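Local coordinates for organic hydroperoxide resistance protein (Elizabethkingia anophelis NUHP1, PDB 6D9N) that probably detoxifies organic hydroperoxides by reducing them to alcohols through a pair of cysteines, as in other thiol-dependent peroxidases of the OsmC/Ohr family, at residues T14-T18 against K28-G32; G22-H26 against E37-P41; F66-N71 against E83-T87; E105-P111 against K142-N148. All coordinates share one frame; numbering follows the deposited sequence. Where two conformers were deposited one is given.

Contact 1 of 4, residues T14-T18 against K28-G32; sequences TIGAT and KSDNG
The N-terminal beta hairpin of strands 11-20 and 25-29 includes this antiparallel contact. Thr-18 and Lys-28 form a hydrogen-bonded pair: Thr-18 N gives to Lys-28 O at 2.9 Å, and Lys-28 N gives back to Thr-18 O. Ala-17 and Ser-29 are a non-hydrogen-bonded pair. Their CA atoms come within 4.0 Å. One step on, Asp-30 N bonds to Gly-16 O at 2.8 Å, coming from above the carbonyl plane. In one of its two conformers, and so less certainly than the backbone bonds, the carboxylate of Asp-30 bends back over Gly-16, with OD2 3.4 Å from Gly-16 CA. There a water joins them again, taking the N-H of Gly-16 and giving to Asp-30 OD2 at 2.7 Å. Ile-15 has CG1 anti to its backbone N (chi1 -178°), and its CD1 meets Asn-31 ND2 at 4.0 Å, the two side chains crossing at about a right angle. Ser-29 OG donates to Asn-31 OD1 at 2.8 Å, nearly in line with the C=O bond. Residues 14-18 also pair antiparallel with a strand of the second subunit, which carries the sheet across the interface. The type I beta turn from Ser-29 to Gly-32 follows strand 25-29 and starts the link to strand 35-38, the next strand of this antiparallel beta meander.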
# COMPACT_ATOMS: atom_id res chain seq x y z
N THR B 14 -10.40 10.86 -1.28
CA THR B 14 -10.63 9.42 -1.37
C THR B 14 -10.40 8.96 -2.80
O THR B 14 -10.76 9.67 -3.75
CB THR B 14 -12.10 9.09 -0.95
OG1 THR B 14 -12.35 9.57 0.38
CG2 THR B 14 -12.36 7.60 -0.95
N ILE B 15 -9.81 7.77 -2.95
CA ILE B 15 -9.53 7.19 -4.26
C ILE B 15 -9.81 5.70 -4.19
O ILE B 15 -9.46 5.05 -3.20
CB ILE B 15 -8.09 7.50 -4.73
CG1 ILE B 15 -7.81 6.95 -6.13
CG2 ILE B 15 -7.03 7.02 -3.72
CD1 ILE B 15 -8.60 7.58 -7.26
N GLY B 16 -10.42 5.14 -5.24
CA GLY B 16 -10.71 3.71 -5.27
C GLY B 16 -9.92 2.96 -6.32
O GLY B 16 -9.39 3.52 -7.30
N ALA B 17 -9.89 1.64 -6.14
CA ALA B 17 -9.36 0.73 -7.14
C ALA B 17 -10.13 -0.57 -7.06
O ALA B 17 -10.71 -0.90 -6.03
CB ALA B 17 -7.86 0.44 -6.90
N THR B 18 -10.10 -1.33 -8.16
CA THR B 18 -10.82 -2.59 -8.30
C THR B 18 -9.85 -3.65 -8.78
O THR B 18 -9.12 -3.43 -9.75
CB THR B 18 -11.95 -2.45 -9.32
OG1 THR B 18 -12.88 -1.47 -8.85
CG2 THR B 18 -12.72 -3.78 -9.47
N LYS B 28 -7.21 -1.87 -11.41
CA LYS B 28 -7.48 -0.61 -12.11
C LYS B 28 -7.96 0.42 -11.11
O LYS B 28 -8.91 0.14 -10.36
CB LYS B 28 -8.60 -0.82 -13.15
CG LYS B 28 -8.89 0.35 -14.07
CD LYS B 28 -10.06 0.08 -15.02
CE LYS B 28 -10.34 1.24 -15.94
NZ LYS B 28 -11.43 0.93 -16.91
N SER B 29 -7.33 1.60 -11.06
CA SER B 29 -7.90 2.68 -10.25
C SER B 29 -9.23 3.15 -10.87
O SER B 29 -9.48 2.97 -12.06
CB SER B 29 -6.91 3.85 -10.11
OG SER B 29 -6.70 4.46 -11.35
N ASP B 30 -10.05 3.81 -10.04
CA ASP B 30 -11.40 4.22 -10.47
C ASP B 30 -11.35 5.14 -11.68
O ASP B 30 -12.31 5.18 -12.46
CB ASP B 30 -12.08 5.02 -9.36
CG ASP B 30 -12.70 4.16 -8.30
OD1 ASP B 30 -12.63 2.93 -8.39
OD2 ASP B 30 -13.27 4.73 -7.34
N ASN B 31 -10.28 5.90 -11.82
CA ASN B 31 -10.13 6.88 -12.88
C ASN B 31 -9.21 6.38 -14.00
O ASN B 31 -8.90 7.15 -14.91
CB ASN B 31 -9.65 8.22 -12.29
CG ASN B 31 -8.33 8.10 -11.55
OD1 ASN B 31 -7.65 7.05 -11.59
ND2 ASN B 31 -7.94 9.21 -10.87
N GLY B 32 -8.79 5.11 -13.96
CA GLY B 32 -7.94 4.53 -14.99
C GLY B 32 -6.49 4.98 -14.99
O GLY B 32 -5.72 4.49 -15.84
O HOH W 1 -12.11 7.08 -6.87
O HOH W 2 -11.71 0.72 -10.95

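Contact 2 of 4, residues G22-H26 against E37-P41; sequences GRNGH and EVRYP. With EDO (1,2-ethanediol), chain E.
The guanidinium of Arg-39 has Asn-24 over one face, with Asn-24 CB 3.6 Å above the plane and over its centre. Gly-25 O and Glu-37 OE1 lie at its edge, in plane. The amide of Asn-24 is turned 38° from the guanidinium. The ring of His-26 meets Glu-37 at its edge: ND1 donates to Glu-37 OE2 at 2.6 Å, on the syn side of the carboxylate. The Tyr-40 ring carries an ethanediol, probably from the crystallisation liquor, over one face, and Arg-23 CG sits at its edge, 4.0 Å from Tyr-40 CE2. The Tyr-40 hydroxyl bonds to Ser-68 of the second subunit.

The contact lies in the beta hairpin of strands 25-29 and 35-38, where the strands open into loops. Glu-37 bends at chi2 (-55°), which brings its carboxylate back between His-26 and Arg-39. Its OE1 takes both NH1 and NH2 of Arg-39, at 2.9 and 3.0 Å, in an end-on salt bridge to one oxygen. Arg-39 NH1 also donates to Val-38 O, and weakly to Gly-25 O. Val-38 N donates to Gly-25 O at 2.9 Å. One water joins Asn-24 O to Glu-37 OE1, and another joins Arg-23 O to Tyr-40 N. His-26 NE2 bonds to Glu-35. With a carboxylate at each ring nitrogen, the imidazole would tend to be protonated. Glu-37, held between the imidazole and the guanidinium, would probably stay ionised.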
# COMPACT_ATOMS: atom_id res chain seq x y z
N GLY B 22 -8.75 -13.11 -10.62
CA GLY B 22 -8.29 -14.30 -9.92
C GLY B 22 -6.77 -14.37 -9.83
O GLY B 22 -6.08 -13.36 -9.63
N ARG B 23 -6.25 -15.59 -9.94
CA ARG B 23 -4.80 -15.80 -9.84
C ARG B 23 -4.03 -14.98 -10.86
O ARG B 23 -2.91 -14.51 -10.59
CB ARG B 23 -4.53 -17.29 -10.05
CG ARG B 23 -3.08 -17.74 -10.06
CD ARG B 23 -2.97 -19.26 -10.10
NE ARG B 23 -3.67 -19.85 -11.24
CZ ARG B 23 -3.18 -19.92 -12.48
NH1 ARG B 23 -1.98 -19.46 -12.75
NH2 ARG B 23 -3.90 -20.46 -13.45
N ASN B 24 -4.58 -14.81 -12.05
CA ASN B 24 -3.95 -13.98 -13.06
C ASN B 24 -4.67 -12.63 -13.01
O ASN B 24 -5.50 -12.30 -13.84
CB ASN B 24 -4.06 -14.66 -14.42
CG ASN B 24 -3.28 -15.96 -14.44
OD1 ASN B 24 -2.26 -16.09 -13.76
ND2 ASN B 24 -3.77 -16.94 -15.23
N GLY B 25 -4.30 -11.83 -12.00
CA GLY B 25 -5.11 -10.69 -11.62
C GLY B 25 -4.90 -9.43 -12.45
O GLY B 25 -3.94 -9.26 -13.18
N HIS B 26 -5.84 -8.52 -12.25
CA HIS B 26 -5.85 -7.23 -12.90
C HIS B 26 -6.29 -6.20 -11.87
O HIS B 26 -7.19 -6.48 -11.08
CB HIS B 26 -6.87 -7.27 -14.04
CG HIS B 26 -6.89 -6.05 -14.89
ND1 HIS B 26 -5.95 -5.83 -15.86
CD2 HIS B 26 -7.72 -4.97 -14.90
CE1 HIS B 26 -6.20 -4.66 -16.45
NE2 HIS B 26 -7.28 -4.14 -15.90
N GLU B 37 -1.55 -5.59 -14.93
CA GLU B 37 -1.65 -6.97 -14.50
C GLU B 37 -0.89 -7.17 -13.20
O GLU B 37 0.14 -6.53 -12.96
CB GLU B 37 -1.03 -7.89 -15.56
CG GLU B 37 -1.78 -7.89 -16.88
CD GLU B 37 -3.25 -8.22 -16.74
OE1 GLU B 37 -3.60 -9.39 -16.40
OE2 GLU B 37 -4.07 -7.31 -16.96
N VAL B 38 -1.39 -8.08 -12.36
CA VAL B 38 -0.63 -8.56 -11.21
C VAL B 38 -0.57 -10.09 -11.28
O VAL B 38 -1.49 -10.76 -11.75
CB VAL B 38 -1.23 -8.10 -9.86
CG1 VAL B 38 -1.02 -6.60 -9.66
CG2 VAL B 38 -2.68 -8.50 -9.72
N ARG B 39 0.55 -10.63 -10.83
CA ARG B 39 0.78 -12.08 -10.87
C ARG B 39 1.60 -12.46 -9.65
O ARG B 39 2.34 -11.64 -9.09
CB ARG B 39 1.58 -12.49 -12.10
CG ARG B 39 0.92 -12.25 -13.46
CD ARG B 39 -0.32 -13.16 -13.68
NE ARG B 39 -0.87 -12.96 -15.02
CZ ARG B 39 -1.74 -12.03 -15.38
NH1 ARG B 39 -2.22 -11.14 -14.49
NH2 ARG B 39 -2.15 -11.97 -16.64
N TYR B 40 1.51 -13.71 -9.24
CA TYR B 40 2.43 -14.19 -8.21
C TYR B 40 3.85 -14.20 -8.76
O TYR B 40 4.08 -14.66 -9.89
CB TYR B 40 2.02 -15.60 -7.73
CG TYR B 40 0.70 -15.60 -6.94
CD1 TYR B 40 0.56 -14.85 -5.77
CD2 TYR B 40 -0.42 -16.30 -7.38
CE1 TYR B 40 -0.66 -14.83 -5.05
CE2 TYR B 40 -1.62 -16.30 -6.68
CZ TYR B 40 -1.73 -15.55 -5.52
OH TYR B 40 -2.93 -15.53 -4.83
N PRO B 41 4.83 -13.70 -8.00
CA PRO B 41 6.21 -13.70 -8.47
C PRO B 41 6.79 -15.10 -8.35
O PRO B 41 6.24 -15.97 -7.68
CB PRO B 41 6.89 -12.74 -7.49
CG PRO B 41 6.13 -12.93 -6.22
CD PRO B 41 4.70 -13.04 -6.68
C1 EDO E . -2.08 -12.63 -8.05
O1 EDO E . -3.21 -12.11 -8.79
C2 EDO E . -1.11 -11.51 -7.69
O2 EDO E . -1.81 -10.63 -6.84
O HOH W 3 -0.23 -15.34 -10.82
O HOH W 4 -6.04 -10.25 -15.63

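Contact 3 of 4, residues F66-N71 against E83-T87; sequences FDSALN and ETTVT
Thr-84 OG1 sits between two side chains of helix 54-77. It donates to Asp-67 OD1 at 2.6 Å, on the syn side of the carboxylate, and accepts from Asn-71 ND2 at 2.8 Å. Thr-84 has OG1 between its backbone N and carbonyl carbon (chi1 61°), which turns the hydroxyl toward the helix. The second N-H of Asn-71 ND2 goes to Asp-67 O with an N-H...O angle of 173°. Both N-H groups of this amide are therefore used. Asp-67 O also takes the helical bond from Asn-71 N, so two donors reach it, from opposite faces of its carbonyl plane. Two waters bridge other polar atoms of the two segments. One gives to Asp-67 OD2 and to Thr-84 O, each at 2.8 Å. The other gives to Asn-71 OD1 and takes the N-H of Thr-84. Thr-84 O is also hydrogen-bonded to Thr-20 OG1 of the second subunit.

Apolar groups lie next to this network. Val-86 CG2 meets the edge of the Phe-66 ring at CD2, 4.0 Å away, and also packs on Asp-67 CB at 3.7 Å. Leu-70 CD2 touches Thr-84 CG2 at 4.0 Å. Leu-70 and Val-86 both reach Ala-108 of the neighbouring strand. Helix 54-77 lies on the sheet, its segment 66-71 running at 147° to strand 85-87, as is typical of the alpha+beta fold of OsmC/Ohr proteins.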
# COMPACT_ATOMS: atom_id res chain seq x y z
N PHE B 66 6.41 8.12 2.16
CA PHE B 66 7.43 8.62 3.06
C PHE B 66 8.18 9.79 2.43
O PHE B 66 8.45 10.80 3.11
CB PHE B 66 8.33 7.48 3.52
CG PHE B 66 9.13 7.83 4.74
CD1 PHE B 66 8.63 7.56 6.01
CD2 PHE B 66 10.34 8.50 4.64
CE1 PHE B 66 9.33 7.88 7.14
CE2 PHE B 66 11.03 8.85 5.79
CZ PHE B 66 10.53 8.54 7.04
N ASP B 67 8.55 9.69 1.15
CA ASP B 67 9.23 10.80 0.50
C ASP B 67 8.35 12.04 0.44
O ASP B 67 8.84 13.16 0.67
CB ASP B 67 9.68 10.43 -0.91
CG ASP B 67 10.72 11.41 -1.43
OD1 ASP B 67 11.77 11.54 -0.77
OD2 ASP B 67 10.46 12.10 -2.45
N SER B 68 7.04 11.88 0.19
CA SER B 68 6.14 13.02 0.18
C SER B 68 6.06 13.68 1.56
O SER B 68 6.17 14.91 1.69
CB SER B 68 4.75 12.56 -0.26
OG SER B 68 3.87 13.66 -0.26
N ALA B 69 5.93 12.87 2.61
CA ALA B 69 5.87 13.40 3.97
C ALA B 69 7.17 14.08 4.34
O ALA B 69 7.17 15.17 4.93
CB ALA B 69 5.58 12.24 4.94
N LEU B 70 8.31 13.48 3.97
CA LEU B 70 9.62 14.07 4.23
C LEU B 70 9.75 15.44 3.57
O LEU B 70 10.25 16.39 4.18
CB LEU B 70 10.66 13.08 3.74
CG LEU B 70 12.11 13.52 3.93
CD1 LEU B 70 12.43 13.78 5.39
CD2 LEU B 70 13.00 12.44 3.35
N ASN B 71 9.29 15.56 2.32
CA ASN B 71 9.38 16.85 1.65
C ASN B 71 8.44 17.87 2.26
O ASN B 71 8.80 19.06 2.35
CB ASN B 71 9.21 16.66 0.14
CG ASN B 71 10.50 16.22 -0.48
OD1 ASN B 71 11.27 17.04 -0.98
ND2 ASN B 71 10.83 14.95 -0.34
N GLU B 83 17.80 17.01 -3.40
CA GLU B 83 16.63 16.19 -3.69
C GLU B 83 16.71 14.88 -2.91
O GLU B 83 17.75 14.21 -2.93
CB GLU B 83 16.53 15.93 -5.19
CG GLU B 83 15.28 15.10 -5.57
CD GLU B 83 15.14 14.97 -7.07
OE1 GLU B 83 14.92 16.00 -7.75
OE2 GLU B 83 15.24 13.83 -7.55
N THR B 84 15.65 14.57 -2.17
CA THR B 84 15.66 13.38 -1.32
C THR B 84 15.34 12.12 -2.12
O THR B 84 14.76 12.17 -3.22
CB THR B 84 14.63 13.52 -0.19
OG1 THR B 84 13.32 13.66 -0.75
CG2 THR B 84 14.92 14.71 0.68
N THR B 85 15.75 10.98 -1.56
CA THR B 85 15.42 9.65 -2.09
C THR B 85 14.94 8.79 -0.94
O THR B 85 15.50 8.83 0.16
CB THR B 85 16.70 9.03 -2.69
OG1 THR B 85 17.24 9.95 -3.65
CG2 THR B 85 16.45 7.65 -3.34
N VAL B 86 13.92 7.96 -1.18
CA VAL B 86 13.51 6.99 -0.18
C VAL B 86 13.40 5.63 -0.86
O VAL B 86 12.77 5.51 -1.93
CB VAL B 86 12.15 7.35 0.44
CG1 VAL B 86 11.65 6.23 1.38
CG2 VAL B 86 12.22 8.70 1.17
N THR B 87 13.98 4.61 -0.22
CA THR B 87 13.77 3.23 -0.64
C THR B 87 12.95 2.48 0.40
O THR B 87 13.10 2.70 1.61
CB THR B 87 15.11 2.51 -0.85
OG1 THR B 87 15.83 2.44 0.39
CG2 THR B 87 15.90 3.20 -1.95
O HOH W 5 12.38 13.62 -3.72
O HOH W 6 13.20 16.17 -2.70

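Contact 4 of 4, residues E105-P111 against K142-N148; sequences ELHANIP and KLTVSNN
His-107 and Thr-144 cross at about a right angle in a parallel strand pair of the mixed sheet, where strand 141-146 runs beside strand 100-109. The ring of His-107 lies along the neighbouring strand. CG is anti to the backbone N (chi1 -179°), and the ring edge faces two hydroxyls. ND1 is 2.8 Å from Thr-144 OG1, in a hydrogen bond that either could donate. NE2 donates to Ser-146 OG at 2.8 Å, so both ring nitrogens are gripped by one strand. Glu-105 and Lys-142 lie side by side, pointing the same way. In one of two conformers of Glu-105, OE1 is 4.2 Å from Lys-142 NZ, beyond a salt bridge; any attraction is probably weak. Lys-142 NZ instead gives to a water that also donates to Leu-106 O and bonds to Thr-144 OG1.

Glu-105, His-107, Asn-109, Lys-142, Thr-144 and Ser-146 are on one face. Leu-106, Ala-108, Leu-143 and Val-145 are on the face toward the helices. There Leu-106 CB meets Leu-143 CD1 at 3.9 Å, the two side chains crossing at a slant, and Val-145 CG2 packs on Ile-110 CD1. Helices 54-77 and 115-128 pack here through Phe-66 and Ile-122 among others. Five bonds stitch the backbones, from Leu-106 N to Lys-142 O through to Ile-110 N to Ser-146 O.

Asn-109 holds the chain end. Its OD1 accepts from Ser-146 OG at 2.7 Å, on a lone pair, and from Asn-148 N. Its ND2 gives an almost straight bond of 2.9 Å to the terminal carboxylate atom Asn-148 O.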
# COMPACT_ATOMS: atom_id res chain seq x y z
N GLU B 105 11.79 -2.44 5.39
CA GLU B 105 12.99 -1.64 5.65
C GLU B 105 12.86 -0.38 4.82
O GLU B 105 12.72 -0.46 3.60
CB GLU B 105 14.24 -2.40 5.19
CG GLU B 105 15.60 -1.78 5.53
CD GLU B 105 16.75 -2.73 5.18
OE1 GLU B 105 17.70 -2.32 4.47
OE2 GLU B 105 16.70 -3.88 5.64
N LEU B 106 12.96 0.78 5.48
CA LEU B 106 12.86 2.07 4.81
C LEU B 106 14.17 2.81 5.00
O LEU B 106 14.73 2.81 6.10
CB LEU B 106 11.87 3.00 5.49
CG LEU B 106 10.39 2.78 5.52
CD1 LEU B 106 9.72 3.97 6.21
CD2 LEU B 106 9.86 2.65 4.11
N HIS B 107 14.66 3.44 3.95
CA HIS B 107 15.87 4.23 4.08
C HIS B 107 15.67 5.53 3.33
O HIS B 107 15.22 5.54 2.18
CB HIS B 107 17.05 3.52 3.47
CG HIS B 107 18.30 4.31 3.60
ND1 HIS B 107 19.04 4.34 4.77
CD2 HIS B 107 18.89 5.20 2.77
CE1 HIS B 107 20.07 5.16 4.63
NE2 HIS B 107 20.00 5.69 3.42
N ALA B 108 15.97 6.65 3.99
CA ALA B 108 15.88 7.97 3.37
C ALA B 108 17.28 8.54 3.22
O ALA B 108 18.11 8.39 4.12
CB ALA B 108 15.04 8.95 4.20
N ASN B 109 17.49 9.24 2.11
CA ASN B 109 18.71 10.02 1.93
C ASN B 109 18.36 11.48 1.74
O ASN B 109 17.52 11.83 0.90
CB ASN B 109 19.54 9.54 0.74
CG ASN B 109 20.87 10.26 0.68
OD1 ASN B 109 21.75 10.00 1.48
ND2 ASN B 109 21.00 11.19 -0.24
N ILE B 110 19.03 12.34 2.50
CA ILE B 110 18.77 13.79 2.47
C ILE B 110 20.09 14.50 2.24
O ILE B 110 20.87 14.69 3.20
CB ILE B 110 18.11 14.27 3.78
CG1 ILE B 110 16.89 13.42 4.15
CG2 ILE B 110 17.74 15.76 3.66
CD1 ILE B 110 16.35 13.69 5.56
N PRO B 111 20.41 14.89 1.01
CA PRO B 111 21.70 15.56 0.77
C PRO B 111 21.72 16.93 1.41
O PRO B 111 20.71 17.63 1.48
CB PRO B 111 21.74 15.72 -0.75
CG PRO B 111 20.72 14.75 -1.28
CD PRO B 111 19.64 14.69 -0.24
N LYS B 142 11.94 -0.98 9.86
CA LYS B 142 13.27 -0.50 10.20
C LYS B 142 13.54 0.74 9.35
O LYS B 142 13.53 0.64 8.14
CB LYS B 142 14.31 -1.56 9.85
CG LYS B 142 15.75 -1.04 9.99
CD LYS B 142 16.79 -2.17 9.94
CE LYS B 142 18.18 -1.57 9.79
NZ LYS B 142 18.21 -0.93 8.45
N LEU B 143 13.82 1.87 9.99
CA LEU B 143 13.93 3.17 9.31
C LEU B 143 15.31 3.75 9.62
O LEU B 143 15.67 3.92 10.79
CB LEU B 143 12.85 4.10 9.85
CG LEU B 143 12.96 5.57 9.43
CD1 LEU B 143 12.98 5.78 7.92
CD2 LEU B 143 11.83 6.36 10.06
N THR B 144 16.08 4.05 8.58
CA THR B 144 17.39 4.67 8.71
C THR B 144 17.50 5.83 7.74
O THR B 144 16.72 5.96 6.79
CB THR B 144 18.54 3.66 8.43
OG1 THR B 144 18.36 3.06 7.15
CG2 THR B 144 18.59 2.54 9.49
N VAL B 145 18.48 6.70 8.01
CA VAL B 145 18.68 7.89 7.20
C VAL B 145 20.15 8.09 6.93
O VAL B 145 20.99 7.83 7.80
CB VAL B 145 18.05 9.16 7.85
CG1 VAL B 145 18.76 9.61 9.13
CG2 VAL B 145 17.98 10.34 6.86
N SER B 146 20.47 8.58 5.73
CA SER B 146 21.80 9.04 5.37
C SER B 146 21.71 10.48 4.85
O SER B 146 20.63 10.98 4.52
CB SER B 146 22.44 8.13 4.31
OG SER B 146 21.58 7.94 3.20
N ASN B 147 22.88 11.10 4.74
CA ASN B 147 23.01 12.47 4.28
C ASN B 147 24.06 12.59 3.17
O ASN B 147 24.94 13.47 3.21
CB ASN B 147 23.23 13.47 5.43
CG ASN B 147 24.50 13.21 6.21
OD1 ASN B 147 25.03 12.11 6.20
ND2 ASN B 147 24.98 14.21 6.92
N ASN B 148 23.99 11.69 2.17
CA ASN B 148 24.94 11.67 1.06
C ASN B 148 24.59 12.70 0.00
O ASN B 148 23.42 12.83 -0.38
CB ASN B 148 24.94 10.34 0.31
CG ASN B 148 25.31 9.18 1.17
OD1 ASN B 148 24.52 8.22 1.28
ND2 ASN B 148 26.49 9.19 1.71
OXT ASN B 148 25.52 13.38 -0.50
O HOH W 7 16.67 0.88 6.96

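How the contacts relate
Contacts 1 and 2 share strand 25-29 in the antiparallel N-terminal sheet, with centres about 17 Å apart. Contact 4 lies within the other sheet, and contact 3 packs helix 54-77 onto it; their centres are about 9 Å apart. They meet through backbone pairing of Thr-85 with Asn-109 and of Thr-87 with His-107. Contact 3 is the buried one; the other three are partly buried. The polar groups of contact 3 are satisfied by a compact network next to apolar packing. Contact 2 relies on charged groups, contact 1 mainly on backbone bonds, and contact 4 on parallel pairing with a polar and an apolar face. Contacts 1, 2 and 3 touch the second subunit, whereas contact 4 does not.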